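Local coordinates for protein similar to hydroxylamine oxidoreductase (Kuenenia stuttgartiensis, PDB 6H5L) that is probably an oxidoreductase of the hydroxylamine oxidoreductase-like family, a multiheme protein with covalently bound c-type hemes that belongs to a reductase complex, at residues G250-Y253 and H259-F262; E242-S247 and P278-C283. All coordinates share one frame; numbering follows the deposited sequence.

Contact 1 (G250-Y253 and H259-F262); sequences GKIY and HYDF
Y253 of helix 248-256 meets Y260 and F262 of the loop that follows in a three-ring aromatic contact. With Y260 the pair is T-shaped: Y253 turns its CD1 edge to one face of the Y260 ring, near the rim, the centroids being 5.5 Å apart and the planes at 69°. With F262 the rings meet rim to rim, neither lying over the other, planes nearly perpendicular, where Y253 CE1 comes to F262 CZ at 3.4 Å. Y253 has CG anti to the backbone N (chi1 153°), which sets CG beside the carbonyl carbon and brings CD1 and CE1 against the two loop rings.

Van der Waals contacts add the rest: Y260 OH lies 3.7 Å from Y253 CA and 4.3 Å from I252 CG2.

The polar ends bond outside the segments, Y260 OH to T277 and Y253 OH to E227 and to K255 of a third subunit. An alanine at Y260 would remove the face that receives Y253, and would probably leave a gap beside the helix and T277 OG1 without this partner.

Y275, whose ring meets those of Y260 and F262, extends this buried aromatic cluster, which joins helix 248-256 to the loop after it, beside a heme c pocket to which I252 contributes.

Contact 2 (E242-S247 and P278-C283); sequences ESYGES and PTCQYC. With HEC (heme c), chain I.
Y244, on helix 240-245, reaches the segment that carries two heme-bound cysteines and touches it through both its hydroxyl and its ring. Its CG stands anti to the backbone N (chi1 165°), sending the ring out from the helix to P278 and C280, while the phenol donates a hydrogen bond from OH to P278 O at 2.8 Å. The hydroxyl meets that carbonyl at a C=O...O angle of 137°, tilted a little from the carbonyl plane, and the acceptor lies at the edge of the tyrosine ring.

P278 thus offers its backbone oxygen to Y244, and its ring also meets the heme bound to C280 and C283, P278 CG lying 4.0 Å from CBC of that heme.

C280 approaches differently: its sulfur sits over one face of the Y244 ring, 4.6 Å from SG to the ring centroid and 24° off the normal, a sulfur-aromatic contact. The same SG is bonded to heme CAB, so the tyrosine packs on the thioether itself. Further heme carbons complete the fit, with CBB 3.5 Å from Y244 CD2 and CMC 3.4 Å from Y244 CE1.

Local bonds hold the turn after helix 240-245 and the start of helix 280-285. S247, also the N-cap of helix 248-256, donates from OG to Y244 O at 2.6 Å, in the carbonyl plane and on a lone pair, and the same oxygen also accepts from S247 N. T279 is the N-cap of helix 280-285, its OG1 accepting from Y282 N at 3.0 Å. P226 packs against both Y244 and C280.

C283 SG makes the second thioether, to CAC. The two cysteines with the histidine next in sequence spell CxxCH, the heme c attachment motif of multiheme cytochromes, here with a tyrosine from another helix lining the heme pocket.

In the fold
Contact 1 and contact 2 have centres 10 Å apart and share helix 248-256 as a common wall: it follows helix 240-245 directly, and the loop of contact 1 then leads on to the CxxCH helix of contact 2. They meet at the two helical tyrosines, Y253 CB lying 3.8 Å from Y244 OH, with G250 CA 3.9 Å from Y244 CZ. A weak ion pair, K251 NZ to E246 OE1 at 3.4 Å, also joins them. Both reach the heme held in the pocket of C350 and C353, whose nearest approaches to the I252 and P278 side chains are about 4 Å. P278 therefore borders two hemes, and both contacts border the second subunit.

Contact 1 (G250-Y253 and H259-F262)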
loop_
_atom_site.group_PDB
_atom_site.type_symbol
_atom_site.label_atom_id
_atom_site.label_comp_id
_atom_site.label_asym_id
_atom_site.label_seq_id
_atom_site.Cartn_x
_atom_site.Cartn_y
_atom_site.Cartn_z
ATOM N N GLY A 250 -21.815 19.281 21.016
ATOM C CA GLY A 250 -22.259 18.945 19.679
ATOM C C GLY A 250 -21.351 19.465 18.584
ATOM O O GLY A 250 -21.146 18.791 17.569
ATOM N N LYS A 251 -20.807 20.672 18.771
ATOM C CA LYS A 251 -19.884 21.223 17.784
ATOM C C LYS A 251 -18.621 20.377 17.679
ATOM O O LYS A 251 -18.094 20.168 16.580
ATOM C CB LYS A 251 -19.534 22.669 18.137
ATOM C CG LYS A 251 -20.629 23.667 17.803
ATOM C CD LYS A 251 -20.945 23.633 16.318
ATOM C CE LYS A 251 -22.436 23.503 16.077
ATOM N NZ LYS A 251 -22.742 23.102 14.676
ATOM N N ILE A 252 -18.124 19.881 18.812
ATOM C CA ILE A 252 -16.932 19.042 18.793
ATOM C C ILE A 252 -17.242 17.687 18.168
ATOM O O ILE A 252 -16.425 17.130 17.425
ATOM C CB ILE A 252 -16.359 18.902 20.215
ATOM C CG1 ILE A 252 -15.777 20.236 20.684
ATOM C CG2 ILE A 252 -15.311 17.803 20.267
ATOM C CD1 ILE A 252 -15.329 20.238 22.131
ATOM N N TYR A 253 -18.427 17.141 18.446
ATOM C CA TYR A 253 -18.817 15.880 17.824
ATOM C C TYR A 253 -18.942 16.029 16.313
ATOM O O TYR A 253 -18.444 15.191 15.554
ATOM C CB TYR A 253 -20.129 15.373 18.423
ATOM C CG TYR A 253 -20.929 14.501 17.475
ATOM C CD1 TYR A 253 -20.477 13.239 17.108
ATOM C CD2 TYR A 253 -22.137 14.941 16.949
ATOM C CE1 TYR A 253 -21.203 12.445 16.239
ATOM C CE2 TYR A 253 -22.870 14.153 16.082
ATOM C CZ TYR A 253 -22.399 12.907 15.730
ATOM O OH TYR A 253 -23.130 12.119 14.869
ATOM N N HIS A 259 -13.473 10.446 14.023
ATOM C CA HIS A 259 -12.675 9.727 15.004
ATOM C C HIS A 259 -13.503 9.211 16.175
ATOM O O HIS A 259 -12.934 8.707 17.149
ATOM C CB HIS A 259 -11.534 10.616 15.498
ATOM C CG HIS A 259 -10.551 10.977 14.429
ATOM N ND1 HIS A 259 -10.769 11.996 13.527
ATOM C CD2 HIS A 259 -9.352 10.438 14.102
ATOM C CE1 HIS A 259 -9.744 12.078 12.699
ATOM N NE2 HIS A 259 -8.870 11.143 13.027
ATOM N N TYR A 260 -14.827 9.329 16.105
ATOM C CA TYR A 260 -15.707 8.660 17.054
ATOM C C TYR A 260 -15.921 7.217 16.612
ATOM O O TYR A 260 -16.182 6.954 15.434
ATOM C CB TYR A 260 -17.052 9.381 17.146
ATOM C CG TYR A 260 -17.074 10.599 18.047
ATOM C CD1 TYR A 260 -16.179 11.644 17.862
ATOM C CD2 TYR A 260 -18.013 10.713 19.065
ATOM C CE1 TYR A 260 -16.207 12.760 18.679
ATOM C CE2 TYR A 260 -18.049 11.824 19.884
ATOM C CZ TYR A 260 -17.144 12.845 19.687
ATOM O OH TYR A 260 -17.178 13.953 20.502
ATOM N N ASP A 261 -15.810 6.283 17.551
ATOM C CA ASP A 261 -15.982 4.860 17.253
ATOM C C ASP A 261 -17.391 4.466 17.685
ATOM O O ASP A 261 -17.628 4.088 18.833
ATOM C CB ASP A 261 -14.913 4.022 17.946
ATOM C CG ASP A 261 -14.884 2.583 17.454
ATOM O OD1 ASP A 261 -15.805 2.183 16.709
ATOM O OD2 ASP A 261 -13.935 1.851 17.810
ATOM N N PHE A 262 -18.335 4.556 16.749
ATOM C CA PHE A 262 -19.719 4.185 17.018
ATOM C C PHE A 262 -19.971 2.690 16.885
ATOM O O PHE A 262 -21.103 2.249 17.111
ATOM C CB PHE A 262 -20.664 4.956 16.092
ATOM C CG PHE A 262 -20.779 6.415 16.425
ATOM C CD1 PHE A 262 -21.412 6.825 17.589
ATOM C CD2 PHE A 262 -20.259 7.379 15.576
ATOM C CE1 PHE A 262 -21.520 8.165 17.903
ATOM C CE2 PHE A 262 -20.365 8.722 15.882
ATOM C CZ PHE A 262 -20.997 9.115 17.048
#

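Contact 2 (E242-S247 and P278-C283)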
loop_
_atom_site.group_PDB
_atom_site.type_symbol
_atom_site.label_atom_id
_atom_site.label_comp_id
_atom_site.label_asym_id
_atom_site.label_seq_id
_atom_site.Cartn_x
_atom_site.Cartn_y
_atom_site.Cartn_z
ATOM N N GLU A 242 -31.381 21.145 18.611
ATOM C CA GLU A 242 -30.709 22.430 18.451
ATOM C C GLU A 242 -29.825 22.748 19.649
ATOM O O GLU A 242 -28.696 23.224 19.485
ATOM C CB GLU A 242 -31.737 23.542 18.238
ATOM C CG GLU A 242 -32.712 23.304 17.094
ATOM C CD GLU A 242 -33.962 22.566 17.532
ATOM O OE1 GLU A 242 -33.851 21.638 18.361
ATOM O OE2 GLU A 242 -35.059 22.921 17.055
ATOM N N SER A 243 -30.319 22.491 20.863
ATOM C CA SER A 243 -29.554 22.843 22.055
ATOM C C SER A 243 -28.306 21.981 22.196
ATOM O O SER A 243 -27.247 22.477 22.595
ATOM C CB SER A 243 -30.432 22.725 23.301
ATOM O OG SER A 243 -31.003 21.433 23.406
ATOM N N TYR A 244 -28.400 20.690 21.880
ATOM C CA TYR A 244 -27.208 19.848 21.923
ATOM C C TYR A 244 -26.293 20.135 20.740
ATOM O O TYR A 244 -25.092 20.374 20.917
ATOM C CB TYR A 244 -27.588 18.369 21.944
ATOM C CG TYR A 244 -26.411 17.470 21.621
ATOM C CD1 TYR A 244 -25.408 17.247 22.554
ATOM C CD2 TYR A 244 -26.297 16.858 20.377
ATOM C CE1 TYR A 244 -24.324 16.437 22.261
ATOM C CE2 TYR A 244 -25.218 16.043 20.077
ATOM C CZ TYR A 244 -24.236 15.837 21.026
ATOM O OH TYR A 244 -23.158 15.032 20.744
ATOM N N GLY A 245 -26.844 20.088 19.524
ATOM C CA GLY A 245 -26.029 20.249 18.329
ATOM C C GLY A 245 -25.197 21.515 18.336
ATOM O O GLY A 245 -24.045 21.514 17.897
ATOM N N GLU A 246 -25.763 22.607 18.841
ATOM C CA GLU A 246 -25.072 23.887 18.863
ATOM C C GLU A 246 -24.280 24.114 20.143
ATOM O O GLU A 246 -23.694 25.189 20.307
ATOM C CB GLU A 246 -26.071 25.030 18.659
ATOM C CG GLU A 246 -26.906 24.883 17.399
ATOM C CD GLU A 246 -26.061 24.605 16.169
ATOM O OE1 GLU A 246 -25.039 25.296 15.978
ATOM O OE2 GLU A 246 -26.415 23.692 15.396
ATOM N N SER A 247 -24.250 23.142 21.051
ATOM C CA SER A 247 -23.386 23.245 22.215
ATOM C C SER A 247 -21.960 22.836 21.847
ATOM O O SER A 247 -21.703 22.271 20.780
ATOM C CB SER A 247 -23.907 22.372 23.358
ATOM O OG SER A 247 -23.764 20.995 23.056
ATOM N N PRO A 278 -19.821 13.908 24.782
ATOM C CA PRO A 278 -20.852 12.868 24.834
ATOM C C PRO A 278 -21.936 13.077 23.788
ATOM O O PRO A 278 -22.102 14.158 23.218
ATOM C CB PRO A 278 -21.422 13.011 26.250
ATOM C CG PRO A 278 -21.263 14.455 26.549
ATOM C CD PRO A 278 -19.980 14.884 25.878
ATOM N N THR A 279 -22.676 12.001 23.543
ATOM C CA THR A 279 -23.835 12.001 22.667
ATOM C C THR A 279 -25.108 11.949 23.502
ATOM O O THR A 279 -25.073 11.781 24.723
ATOM C CB THR A 279 -23.789 10.810 21.704
ATOM O OG1 THR A 279 -23.896 9.591 22.450
ATOM C CG2 THR A 279 -22.483 10.805 20.927
ATOM N N CYS A 280 -26.247 12.102 22.823
ATOM C CA CYS A 280 -27.530 11.915 23.495
ATOM C C CYS A 280 -27.603 10.539 24.135
ATOM O O CYS A 280 -28.067 10.389 25.271
ATOM C CB CYS A 280 -28.685 12.095 22.510
ATOM S SG CYS A 280 -28.341 13.172 21.109
ATOM N N GLN A 281 -27.134 9.521 23.415
ATOM C CA GLN A 281 -27.198 8.156 23.917
ATOM C C GLN A 281 -26.259 7.953 25.099
ATOM O O GLN A 281 -26.601 7.244 26.051
ATOM C CB GLN A 281 -26.878 7.184 22.784
ATOM C CG GLN A 281 -27.895 7.208 21.640
ATOM C CD GLN A 281 -27.719 8.380 20.679
ATOM O OE1 GLN A 281 -27.146 9.412 21.028
ATOM N NE2 GLN A 281 -28.216 8.216 19.457
ATOM N N TYR A 282 -25.076 8.568 25.069
ATOM C CA TYR A 282 -24.142 8.383 26.175
ATOM C C TYR A 282 -24.655 9.045 27.448
ATOM O O TYR A 282 -24.587 8.454 28.533
ATOM C CB TYR A 282 -22.762 8.923 25.805
ATOM C CG TYR A 282 -21.682 8.430 26.738
ATOM C CD1 TYR A 282 -21.135 7.163 26.584
ATOM C CD2 TYR A 282 -21.223 9.220 27.784
ATOM C CE1 TYR A 282 -20.156 6.698 27.438
ATOM C CE2 TYR A 282 -20.242 8.764 28.644
ATOM C CZ TYR A 282 -19.713 7.502 28.466
ATOM O OH TYR A 282 -18.737 7.040 29.317
ATOM N N CYS A 283 -25.172 10.270 27.337
ATOM C CA CYS A 283 -25.685 10.973 28.509
ATOM C C CYS A 283 -26.939 10.297 29.056
ATOM O O CYS A 283 -27.050 10.064 30.266
ATOM C CB CYS A 283 -25.975 12.436 28.162
ATOM S SG CYS A 283 -24.629 13.619 28.469
HETATM FE FE HEC I . -30.437 15.658 27.225
HETATM C CHA HEC I . -32.590 16.669 29.618
HETATM C CHB HEC I . -33.067 14.978 25.094
HETATM C CHC HEC I . -28.243 14.926 24.684
HETATM C CHD HEC I . -27.794 15.666 29.454
HETATM N NA HEC I . -32.453 15.885 27.293
HETATM C C1A HEC I . -33.134 16.145 28.465
HETATM C C2A HEC I . -34.516 15.768 28.258
HETATM C C3A HEC I . -34.649 15.302 27.016
HETATM C C4A HEC I . -33.353 15.366 26.381
HETATM C CMA HEC I . -35.949 14.787 26.362
HETATM C CAA HEC I . -35.638 15.883 29.300
HETATM C CBA HEC I . -35.663 14.610 30.134
HETATM C CGA HEC I . -34.870 14.837 31.393
HETATM O O1A HEC I . -33.821 14.165 31.567
HETATM O O2A HEC I . -35.278 15.696 32.215
HETATM N NB HEC I . -30.623 15.010 25.265
HETATM C C1B HEC I . -31.803 14.904 24.558
HETATM C C2B HEC I . -31.481 14.721 23.160
HETATM C C3B HEC I . -30.152 14.697 23.044
HETATM C C4B HEC I . -29.583 14.885 24.366
HETATM C CMB HEC I . -32.509 14.530 22.026
HETATM C CAB HEC I . -29.354 14.513 21.735
HETATM C CBB HEC I . -29.568 15.694 20.760
HETATM N NC HEC I . -28.408 15.300 27.105
HETATM C C1C HEC I . -27.698 15.101 25.937
HETATM C C2C HEC I . -26.289 15.289 26.227
HETATM C C3C HEC I . -26.162 15.325 27.558
HETATM C C4C HEC I . -27.490 15.444 28.129
HETATM C CMC HEC I . -25.151 14.939 25.244
HETATM C CAC HEC I . -24.834 15.413 28.348
HETATM C CBC HEC I . -24.156 16.780 28.114
HETATM N ND HEC I . -30.221 16.084 29.241
HETATM C C1D HEC I . -29.019 16.068 29.946
HETATM C C2D HEC I . -29.269 16.541 31.290
HETATM C C3D HEC I . -30.769 16.857 31.340
HETATM C C4D HEC I . -31.277 16.539 30.024
HETATM C CMD HEC I . -28.245 16.700 32.435
HETATM C CAD HEC I . -31.568 17.386 32.548
HETATM C CBD HEC I . -31.867 16.198 33.460
HETATM C CGD HEC I . -32.704 16.637 34.631
HETATM O O1D HEC I . -32.133 17.201 35.600
HETATM O O2D HEC I . -33.941 16.414 34.596
#